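Local coordinates for protein trichothecene 15-O-acetyltransferase TRI3 (Fusarium sporotrichioides, PDB 3FP0) that acetylates the 15-hydroxyl of trichothecene intermediates such as 15-deacetylcalonectrin in the fungal biosynthesis of mycotoxins including T-2 toxin, at residues A312-A317 and Q508-F513; V363-L368 and E387-N392; R32-E37 and V413-A418. All coordinates share one frame; numbering follows the deposited sequence. Where two conformers were deposited one is given.

Contact 1. Residues A312-A317 and Q508-F513; sequences AAIVLA and QSIVEF. With GLC (alpha-D-glucopyranose), chain B.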
loop_
_atom_site.group_PDB
_atom_site.type_symbol
_atom_site.label_atom_id
_atom_site.label_comp_id
_atom_site.label_asym_id
_atom_site.label_seq_id
_atom_site.Cartn_x
_atom_site.Cartn_y
_atom_site.Cartn_z
ATOM N N ALA A 312 0.087 -19.639 -0.918
ATOM C CA ALA A 312 0.478 -21.068 -0.908
ATOM C C ALA A 312 1.910 -21.264 -1.425
ATOM O O ALA A 312 2.770 -21.943 -0.791
ATOM C CB ALA A 312 -0.540 -21.874 -1.768
ATOM N N ALA A 313 2.176 -20.663 -2.586
ATOM C CA ALA A 313 3.531 -20.647 -3.165
ATOM C C ALA A 313 4.563 -20.010 -2.241
ATOM O O ALA A 313 5.661 -20.509 -2.123
ATOM C CB ALA A 313 3.526 -19.945 -4.546
ATOM N N ILE A 314 4.213 -18.914 -1.573
ATOM C CA ILE A 314 5.103 -18.355 -0.523
ATOM C C ILE A 314 5.542 -19.444 0.502
ATOM O O ILE A 314 6.734 -19.593 0.816
ATOM C CB ILE A 314 4.452 -17.106 0.180
ATOM C CG1 ILE A 314 4.494 -15.914 -0.806
ATOM C CG2 ILE A 314 5.194 -16.752 1.471
ATOM C CD1 ILE A 314 3.602 -14.726 -0.465
ATOM N N VAL A 315 4.564 -20.195 0.985
ATOM C CA VAL A 315 4.766 -21.248 1.976
ATOM C C VAL A 315 5.614 -22.380 1.413
ATOM O O VAL A 315 6.604 -22.746 2.023
ATOM C CB VAL A 315 3.417 -21.717 2.608
ATOM C CG1 VAL A 315 3.609 -22.972 3.568
ATOM C CG2 VAL A 315 2.753 -20.499 3.380
ATOM N N LEU A 316 5.265 -22.887 0.234
ATOM C CA LEU A 316 6.068 -23.923 -0.416
ATOM C C LEU A 316 7.491 -23.500 -0.686
ATOM O O LEU A 316 8.413 -24.300 -0.485
ATOM C CB LEU A 316 5.403 -24.492 -1.688
ATOM C CG LEU A 316 4.479 -25.716 -1.444
ATOM C CD1 LEU A 316 3.423 -25.474 -0.365
ATOM C CD2 LEU A 316 3.804 -26.126 -2.740
ATOM N N ALA A 317 7.682 -22.264 -1.161
ATOM C CA ALA A 317 9.038 -21.752 -1.395
ATOM C C ALA A 317 9.864 -21.701 -0.085
ATOM O O ALA A 317 11.047 -22.081 -0.079
ATOM C CB ALA A 317 8.971 -20.366 -2.058
ATOM N N GLN A 508 11.767 -16.050 -7.331
ATOM C CA GLN A 508 11.731 -16.966 -8.484
ATOM C C GLN A 508 11.101 -18.302 -8.110
ATOM O O GLN A 508 10.312 -18.900 -8.892
ATOM C CB GLN A 508 13.141 -17.183 -9.029
ATOM C CG GLN A 508 13.707 -15.981 -9.776
ATOM C CD GLN A 508 12.762 -15.456 -10.846
ATOM O OE1 GLN A 508 11.925 -14.566 -10.592
ATOM N NE2 GLN A 508 12.865 -16.022 -12.037
ATOM N N SER A 509 11.458 -18.783 -6.922
ATOM C CA SER A 509 10.877 -20.028 -6.398
ATOM C C SER A 509 9.354 -19.912 -6.284
ATOM O O SER A 509 8.628 -20.803 -6.767
ATOM C CB SER A 509 11.492 -20.388 -5.047
ATOM O OG SER A 509 10.972 -21.613 -4.541
ATOM N N ILE A 510 8.879 -18.822 -5.658
ATOM C CA ILE A 510 7.452 -18.523 -5.548
ATOM C C ILE A 510 6.778 -18.556 -6.922
ATOM O O ILE A 510 5.764 -19.241 -7.122
ATOM C CB ILE A 510 7.176 -17.135 -4.871
ATOM C CG1 ILE A 510 7.722 -17.075 -3.426
ATOM C CG2 ILE A 510 5.667 -16.785 -4.884
ATOM C CD1 ILE A 510 7.669 -15.628 -2.816
ATOM N N VAL A 511 7.344 -17.799 -7.856
ATOM C CA VAL A 511 6.783 -17.703 -9.208
ATOM C C VAL A 511 6.733 -19.075 -9.924
ATOM O O VAL A 511 5.744 -19.389 -10.601
ATOM C CB VAL A 511 7.557 -16.620 -10.081
ATOM C CG1 VAL A 511 7.293 -16.826 -11.564
ATOM C CG2 VAL A 511 7.195 -15.180 -9.617
ATOM N N GLU A 512 7.810 -19.843 -9.776
ATOM C CA GLU A 512 7.935 -21.197 -10.360
ATOM C C GLU A 512 6.826 -22.137 -9.858
ATOM O O GLU A 512 6.163 -22.761 -10.650
ATOM C CB GLU A 512 9.314 -21.783 -10.099
ATOM C CG GLU A 512 9.595 -23.043 -10.967
ATOM C CD GLU A 512 10.974 -23.701 -10.764
ATOM O OE1 GLU A 512 11.887 -23.083 -10.174
ATOM O OE2 GLU A 512 11.143 -24.885 -11.190
ATOM N N PHE A 513 6.641 -22.227 -8.542
ATOM C CA PHE A 513 5.471 -22.911 -7.953
ATOM C C PHE A 513 4.103 -22.431 -8.513
ATOM O O PHE A 513 3.250 -23.253 -8.874
ATOM C CB PHE A 513 5.522 -22.797 -6.414
ATOM C CG PHE A 513 6.464 -23.757 -5.769
ATOM C CD1 PHE A 513 6.466 -25.121 -6.137
ATOM C CD2 PHE A 513 7.355 -23.320 -4.782
ATOM C CE1 PHE A 513 7.364 -26.044 -5.512
ATOM C CE2 PHE A 513 8.258 -24.210 -4.154
ATOM C CZ PHE A 513 8.252 -25.591 -4.518
HETATM C C1 GLC B . 11.108 -11.498 -15.604
HETATM C C2 GLC B . 11.843 -10.288 -16.243
HETATM C C3 GLC B . 12.915 -9.658 -15.345
HETATM C C4 GLC B . 12.469 -9.785 -13.897
HETATM C C5 GLC B . 12.584 -11.272 -13.608
HETATM C C6 GLC B . 12.353 -11.574 -12.141
HETATM O O2 GLC B . 12.422 -10.598 -17.510
HETATM O O3 GLC B . 13.060 -8.312 -15.719
HETATM O O4 GLC B . 13.213 -8.960 -13.018
HETATM O O5 GLC B . 11.723 -12.055 -14.431
HETATM O O6 GLC B . 13.638 -11.815 -11.628
HETATM O O HOH W 1 12.448 -21.968 -2.298
#
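Phe513 lays its ring beneath Leu316: Leu316 CB stands 4.0 Å from the ring centroid of Phe513 and 20° off the ring normal, a CH-pi contact over the face, displaced toward the CD2-CE2 rim. The same rim runs on to the backbone, where Phe513 CE2 comes within 3.6 Å of the Leu316 carbonyl carbon C. With CG anti to its own carbonyl carbon (chi1 -79°), the ring reaches across to the peptide between Leu316 and Ala317, while Phe513 CB rests against the methyl of Ala313.

Ile510 fills the neighbouring position by using its two branches separately. CG2 meets the Ala313 methyl, and CG1 meets that of Ala317, Ile510 CG1 to Ala317 CB being 3.8 Å. From CG1 the chain runs on extended, placing CD1 beside Ile314 CG1; the side chains of Ile510 and Ile314 run side by side and point the same way.

These are surfaces of helix 306-321 and helix 500-516, the latter near the C-terminus, packed in the CoA-dependent acyltransferase fold to which the TRI3 family belongs. The axes of the two segments approach to 8.3 Å with 122° between their N-to-C directions. The small side chains of Ala313 and Ala317, one turn apart, are consistent with this close approach: the CA atoms of Ala313 and Ile510 are 5.1 Å apart, and Ala313 CB lies 3.5 Å from Ile510 O.

At the more polar end, Ser509 OG sits 3.4 Å from Ala317 CB. A water accepts from Ser509 OG and donates to Ala317 O at 2.6 Å; no direct hydrogen bond joins residues 312-317 to 508-513, though Tyr506, earlier on the second helix, bonds Ile314 O through its hydroxyl. Ser509 OG is also hydrogen-bonded to His375, whose ring stacks with that of Phe513.

Contact 2. Residues V363-L368 and E387-N392; sequences VRIENL and ESACRN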
loop_
_atom_site.group_PDB
_atom_site.type_symbol
_atom_site.label_atom_id
_atom_site.label_comp_id
_atom_site.label_asym_id
_atom_site.label_seq_id
_atom_site.Cartn_x
_atom_site.Cartn_y
_atom_site.Cartn_z
ATOM N N VAL A 363 -3.582 -16.383 8.847
ATOM C CA VAL A 363 -3.392 -17.572 8.029
ATOM C C VAL A 363 -2.708 -18.660 8.875
ATOM O O VAL A 363 -1.671 -18.412 9.491
ATOM C CB VAL A 363 -2.560 -17.234 6.742
ATOM C CG1 VAL A 363 -2.122 -18.499 5.995
ATOM C CG2 VAL A 363 -3.356 -16.290 5.813
ATOM N N ARG A 364 -3.285 -19.869 8.890
ATOM C CA ARG A 364 -2.685 -21.000 9.608
ATOM C C ARG A 364 -2.584 -22.226 8.684
ATOM O O ARG A 364 -3.559 -22.584 8.006
ATOM C CB ARG A 364 -3.527 -21.377 10.836
ATOM C CG ARG A 364 -3.490 -20.438 12.015
ATOM C CD ARG A 364 -4.380 -20.994 13.149
ATOM N NE ARG A 364 -4.096 -22.411 13.437
ATOM C CZ ARG A 364 -3.158 -22.840 14.283
ATOM N NH1 ARG A 364 -2.404 -21.965 14.948
ATOM N NH2 ARG A 364 -2.958 -24.150 14.456
ATOM N N ILE A 365 -1.401 -22.846 8.637
ATOM C CA ILE A 365 -1.211 -24.071 7.860
ATOM C C ILE A 365 -0.495 -25.084 8.749
ATOM O O ILE A 365 0.685 -24.892 9.096
ATOM C CB ILE A 365 -0.390 -23.873 6.523
ATOM C CG1 ILE A 365 -0.995 -22.774 5.628
ATOM C CG2 ILE A 365 -0.253 -25.235 5.751
ATOM C CD1 ILE A 365 -0.139 -22.380 4.446
ATOM N N GLU A 366 -1.229 -26.130 9.134
ATOM C CA GLU A 366 -0.687 -27.282 9.851
ATOM C C GLU A 366 -0.208 -28.353 8.856
ATOM O O GLU A 366 -0.451 -28.254 7.652
ATOM C CB GLU A 366 -1.763 -27.871 10.784
ATOM C CG GLU A 366 -2.110 -26.963 11.974
ATOM C CD GLU A 366 -3.216 -27.536 12.843
ATOM O OE1 GLU A 366 -4.208 -26.810 13.118
ATOM O OE2 GLU A 366 -3.103 -28.713 13.253
ATOM N N ASN A 367 0.465 -29.384 9.352
ATOM C CA ASN A 367 0.792 -30.532 8.491
ATOM C C ASN A 367 1.771 -30.118 7.377
ATOM O O ASN A 367 1.658 -30.593 6.240
ATOM C CB ASN A 367 -0.482 -31.143 7.807
ATOM C CG ASN A 367 -1.687 -31.310 8.767
ATOM O OD1 ASN A 367 -2.792 -30.764 8.521
ATOM N ND2 ASN A 367 -1.489 -32.077 9.841
ATOM N N LEU A 368 2.726 -29.257 7.704
ATOM C CA LEU A 368 3.677 -28.729 6.720
ATOM C C LEU A 368 4.450 -29.806 5.959
ATOM O O LEU A 368 4.741 -29.628 4.760
ATOM C CB LEU A 368 4.642 -27.745 7.380
ATOM C CG LEU A 368 3.982 -26.494 7.998
ATOM C CD1 LEU A 368 4.990 -25.647 8.795
ATOM C CD2 LEU A 368 3.337 -25.644 6.921
ATOM N N GLU A 387 -2.818 -27.022 -3.915
ATOM C CA GLU A 387 -4.230 -27.191 -3.562
ATOM C C GLU A 387 -4.481 -27.315 -2.057
ATOM O O GLU A 387 -5.323 -26.607 -1.504
ATOM C CB GLU A 387 -4.841 -28.399 -4.275
ATOM C CG GLU A 387 -5.080 -28.168 -5.742
ATOM C CD GLU A 387 -5.531 -29.407 -6.485
ATOM O OE1 GLU A 387 -5.802 -29.264 -7.687
ATOM O OE2 GLU A 387 -5.623 -30.510 -5.892
ATOM N N SER A 388 -3.788 -28.246 -1.397
ATOM C CA SER A 388 -3.955 -28.408 0.054
ATOM C C SER A 388 -3.668 -27.080 0.808
ATOM O O SER A 388 -4.451 -26.636 1.693
ATOM C CB SER A 388 -3.066 -29.580 0.546
ATOM O OG SER A 388 -2.920 -29.581 1.954
ATOM N N ALA A 389 -2.558 -26.429 0.451
ATOM C CA ALA A 389 -2.220 -25.153 1.098
ATOM C C ALA A 389 -3.306 -24.098 0.860
ATOM O O ALA A 389 -3.746 -23.457 1.807
ATOM C CB ALA A 389 -0.866 -24.670 0.677
ATOM N N CYS A 390 -3.745 -23.931 -0.387
ATOM C CA CYS A 390 -4.827 -22.989 -0.726
ATOM C C CYS A 390 -6.084 -23.249 0.105
ATOM O O CYS A 390 -6.747 -22.318 0.513
ATOM C CB CYS A 390 -5.215 -23.097 -2.203
ATOM S SG CYS A 390 -4.078 -22.316 -3.384
ATOM N N ARG A 391 -6.406 -24.521 0.353
ATOM C CA ARG A 391 -7.624 -24.848 1.100
ATOM C C ARG A 391 -7.510 -24.478 2.559
ATOM O O ARG A 391 -8.451 -23.904 3.123
ATOM C CB ARG A 391 -8.003 -26.331 0.922
ATOM C CG ARG A 391 -8.528 -26.611 -0.485
ATOM C CD ARG A 391 -8.918 -28.084 -0.687
ATOM N NE ARG A 391 -9.144 -28.403 -2.109
ATOM C CZ ARG A 391 -10.222 -28.043 -2.831
ATOM N NH1 ARG A 391 -11.225 -27.331 -2.315
ATOM N NH2 ARG A 391 -10.303 -28.398 -4.104
ATOM N N ASN A 392 -6.359 -24.777 3.160
ATOM C CA ASN A 392 -5.998 -24.314 4.516
ATOM C C ASN A 392 -6.076 -22.789 4.635
ATOM O O ASN A 392 -6.594 -22.230 5.616
ATOM C CB ASN A 392 -4.548 -24.726 4.867
ATOM C CG ASN A 392 -4.418 -26.186 5.323
ATOM O OD1 ASN A 392 -4.343 -26.441 6.497
ATOM N ND2 ASN A 392 -4.332 -27.122 4.392
HETATM O O HOH W 2 -5.929 -24.062 8.342
HETATM O O HOH W 3 -3.758 -26.321 8.829
#
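Asn392 and Ile365, the residues with most surface buried here, pack helix 379-401 against the end of strand 358-365, which pairs antiparallel with strand 333-340 in a two-stranded sheet. Measured over residues 363-365 and 387-392, the strand and helix axes come within 8.3 Å and their N-to-C directions differ by 138°. The side chains of Ile365 and Asn392 cross at about a right angle, with Ile365 CG1 at 4.1 Å from Asn392 CB. One turn back on the helix, the Ala389 methyl faces Ile365 CD1 more loosely. Beyond this pair Ile365 also packs on Val315 of helix 306-321, which places it between two helices.

The amide of Asn392 is held by its own helix: Asn392 ND2 donates to Ser388 O at 2.7 Å, with a nearly straight N-H...O angle of 173°. Ser388 O lies in the amide plane of Asn392, whereas the donor stands above the Ser388 carbonyl plane. That oxygen also receives Asn392 N, so two donors share it. Fixing ND2 in this way turns OD1 toward the end of the strand, near Glu366 N, where a water mediates, accepting from Glu366 N at 2.6 Å and donating to Asn392 OD1 over a separation refined implausibly short and so doubtful in length.

Contact 3. Residues R32-E37 and V413-A418; sequences RCVGAE and VHNFEA. With FP0 ((3alpha)-15-hydroxy-12,13-epoxytrichothec-9-en-3-yl acetate), chain C.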
loop_
_atom_site.group_PDB
_atom_site.type_symbol
_atom_site.label_atom_id
_atom_site.label_comp_id
_atom_site.label_asym_id
_atom_site.label_seq_id
_atom_site.Cartn_x
_atom_site.Cartn_y
_atom_site.Cartn_z
ATOM N N ARG A 32 -6.393 12.108 16.729
ATOM C CA ARG A 32 -5.430 11.119 17.181
ATOM C C ARG A 32 -5.594 9.905 16.299
ATOM O O ARG A 32 -6.684 9.345 16.216
ATOM C CB ARG A 32 -5.744 10.689 18.616
ATOM C CG ARG A 32 -4.767 9.692 19.193
ATOM C CD ARG A 32 -3.403 10.294 19.441
ATOM N NE ARG A 32 -3.492 11.459 20.328
ATOM C CZ ARG A 32 -2.441 12.049 20.888
ATOM N NH1 ARG A 32 -1.218 11.602 20.639
ATOM N NH2 ARG A 32 -2.614 13.098 21.685
ATOM N N CYS A 33 -4.513 9.470 15.662
ATOM C CA CYS A 33 -4.633 8.380 14.699
ATOM C C CYS A 33 -4.936 7.025 15.400
ATOM O O CYS A 33 -4.799 6.892 16.653
ATOM C CB CYS A 33 -3.389 8.324 13.808
ATOM S SG CYS A 33 -2.080 7.436 14.596
ATOM N N VAL A 34 -5.387 6.047 14.600
ATOM C CA VAL A 34 -5.941 4.790 15.129
ATOM C C VAL A 34 -5.558 3.548 14.307
ATOM O O VAL A 34 -5.359 3.622 13.086
ATOM C CB VAL A 34 -7.488 4.891 15.269
ATOM C CG1 VAL A 34 -8.167 5.087 13.868
ATOM C CG2 VAL A 34 -8.071 3.682 16.052
ATOM N N GLY A 35 -5.449 2.409 14.987
ATOM C CA GLY A 35 -5.244 1.142 14.324
ATOM C C GLY A 35 -3.930 1.172 13.594
ATOM O O GLY A 35 -2.936 1.676 14.111
ATOM N N ALA A 36 -3.932 0.665 12.363
ATOM C CA ALA A 36 -2.680 0.608 11.576
ATOM C C ALA A 36 -2.042 1.979 11.386
ATOM O O ALA A 36 -0.829 2.055 11.168
ATOM C CB ALA A 36 -2.935 -0.040 10.226
ATOM N N GLU A 37 -2.815 3.063 11.485
ATOM C CA GLU A 37 -2.158 4.398 11.445
ATOM C C GLU A 37 -1.116 4.549 12.552
ATOM O O GLU A 37 -0.069 5.156 12.348
ATOM C CB GLU A 37 -3.169 5.541 11.541
ATOM C CG GLU A 37 -4.120 5.655 10.329
ATOM C CD GLU A 37 -5.286 6.612 10.586
ATOM O OE1 GLU A 37 -5.585 6.900 11.769
ATOM O OE2 GLU A 37 -5.941 7.001 9.606
ATOM N N VAL A 413 -6.336 -4.226 17.757
ATOM C CA VAL A 413 -5.094 -4.971 17.822
ATOM C C VAL A 413 -3.928 -4.201 17.221
ATOM O O VAL A 413 -2.799 -4.348 17.691
ATOM C CB VAL A 413 -5.194 -6.376 17.221
ATOM C CG1 VAL A 413 -6.280 -7.179 17.967
ATOM C CG2 VAL A 413 -5.407 -6.321 15.660
ATOM N N HIS A 414 -4.179 -3.387 16.192
ATOM C CA HIS A 414 -3.097 -2.547 15.699
ATOM C C HIS A 414 -2.715 -1.404 16.669
ATOM O O HIS A 414 -1.554 -1.048 16.748
ATOM C CB HIS A 414 -3.355 -2.077 14.252
ATOM C CG HIS A 414 -3.269 -3.186 13.246
ATOM N ND1 HIS A 414 -4.003 -3.197 12.086
ATOM C CD2 HIS A 414 -2.520 -4.311 13.225
ATOM C CE1 HIS A 414 -3.707 -4.277 11.381
ATOM N NE2 HIS A 414 -2.818 -4.980 12.059
ATOM N N ASN A 415 -3.676 -0.843 17.410
ATOM C CA ASN A 415 -3.340 0.033 18.559
ATOM C C ASN A 415 -2.344 -0.667 19.509
ATOM O O ASN A 415 -1.310 -0.116 19.861
ATOM C CB ASN A 415 -4.591 0.433 19.340
ATOM C CG ASN A 415 -5.329 1.613 18.719
ATOM O OD1 ASN A 415 -4.812 2.286 17.823
ATOM N ND2 ASN A 415 -6.563 1.830 19.160
ATOM N N PHE A 416 -2.642 -1.914 19.874
ATOM C CA PHE A 416 -1.762 -2.700 20.742
ATOM C C PHE A 416 -0.387 -2.916 20.102
ATOM O O PHE A 416 0.655 -2.727 20.752
ATOM C CB PHE A 416 -2.418 -4.051 21.094
ATOM C CG PHE A 416 -1.442 -5.064 21.641
ATOM C CD1 PHE A 416 -1.144 -5.108 23.007
ATOM C CD2 PHE A 416 -0.788 -5.955 20.785
ATOM C CE1 PHE A 416 -0.216 -6.045 23.502
ATOM C CE2 PHE A 416 0.153 -6.879 21.265
ATOM C CZ PHE A 416 0.439 -6.930 22.622
ATOM N N GLU A 417 -0.379 -3.285 18.815
ATOM C CA GLU A 417 0.867 -3.547 18.091
ATOM C C GLU A 417 1.752 -2.319 17.991
ATOM O O GLU A 417 2.995 -2.452 18.032
ATOM C CB GLU A 417 0.566 -4.082 16.690
ATOM C CG GLU A 417 1.752 -4.632 15.910
ATOM C CD GLU A 417 1.364 -5.374 14.651
ATOM O OE1 GLU A 417 0.130 -5.510 14.351
ATOM O OE2 GLU A 417 2.326 -5.831 13.961
ATOM N N ALA A 418 1.145 -1.126 17.801
ATOM C CA ALA A 418 1.959 0.097 17.760
ATOM C C ALA A 418 2.667 0.246 19.102
ATOM O O ALA A 418 3.842 0.563 19.165
ATOM C CB ALA A 418 1.067 1.341 17.469
HETATM C C2 FP0 C . 1.257 -3.557 9.197
HETATM C C6 FP0 C . 1.097 -3.194 6.273
HETATM C C5 FP0 C . -0.002 -2.708 7.284
HETATM C C4 FP0 C . -0.806 -3.880 7.865
HETATM C C3 FP0 C . -0.050 -4.365 9.134
HETATM C C11 FP0 C . 1.982 -4.292 6.912
HETATM C C10 FP0 C . 3.303 -4.478 6.136
HETATM C C9 FP0 C . 3.777 -3.574 5.230
HETATM C C8 FP0 C . 3.006 -2.344 4.817
HETATM C C12 FP0 C . 0.700 -2.281 8.592
HETATM C C13 FP0 C . 1.423 -0.977 8.756
HETATM O O4 FP0 C . -1.899 -6.343 9.340
HETATM C C17 FP0 C . -0.743 -6.729 9.188
HETATM C C18 FP0 C . -0.266 -8.151 9.046
HETATM O O3 FP0 C . 0.276 -5.752 9.123
HETATM O O2 FP0 C . 0.174 -1.270 9.447
HETATM O O1 FP0 C . 2.279 -4.084 8.320
HETATM C C14 FP0 C . -1.001 -1.689 6.689
HETATM C C7 FP0 C . 1.996 -1.995 5.898
HETATM C C15 FP0 C . 0.402 -3.848 5.074
HETATM O O12 FP0 C . 0.030 -2.930 4.030
HETATM C C16 FP0 C . 5.107 -3.776 4.571
HETATM O O HOH W 4 -4.399 4.901 18.358
HETATM O O HOH W 5 -6.291 -1.114 11.616
#
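Asn415 and His414, neighbours on helix 406-423, hold the turn that leads from strand 28-32 into helix 36-40, beside the substrate pocket of this CoA-dependent acyltransferase fold. Gly35 N donates to Asn415 OD1 at 2.9 Å with an N-H...O angle of 155°; the donor stands 47° above the carbonyl plane, so the approach is tilted. His414 presses its CB against the next peptide, 3.4 Å from both Gly35 C and Ala36 N. Gly35 has a positive phi, a conformation that favours glycine, and its CA is 4.5 Å from that of His414.

His414 CG lies anti to its carbonyl carbon (chi1 -69°), and the ring extends past Ala36 to the bound trichothecene. His414, which binds 15-deacetylcalonectrin, directs NE2 to the carbonyl oxygen O4 of the ligand's acetate, close to the ring plane, in a weak hydrogen bond of 3.2 Å. Ala36 lines the pocket too: its CB is 3.4 Å from ligand O2, the epoxide oxygen.

Behind this shell, Val413 CG2 lies over one face of the His414 ring. A water at the ring edge is 3.1 Å from His414 ND1 and accepts from Ala36 N, tying the imidazole to the turn. The turn is closed by Glu37 twice over: its N donates to Val34 O, and its OE1 uses the anti lone pair to accept from Val34 N, while its OE2 forms a salt bridge with Arg31. Asn415 OD1 has a second donor, a water at 2.7 Å that also donates to Cys33 O.

Contacts 1 and 2 adjoin through helix 306-321, which carries one segment of contact 1 and also packs on both segments of contact 2: their centres are 14 Å apart, and Val315 CG2 meets Ile365 CD1 at 3.6 Å while Ala312 CB meets Ala389 CB at 3.7 Å. Contact 3 stands apart, its nearest atoms about 17 Å from contact 1 and about 12 Å from contact 2. It alone of the three touches the trichothecene; the side chains of Ile314 and Arg364 remain about 12 and 13 Å from that ligand. Contact 2 is nested within the loops closed by each of the others, whereas the segments of contacts 1 and 3 alternate along the chain.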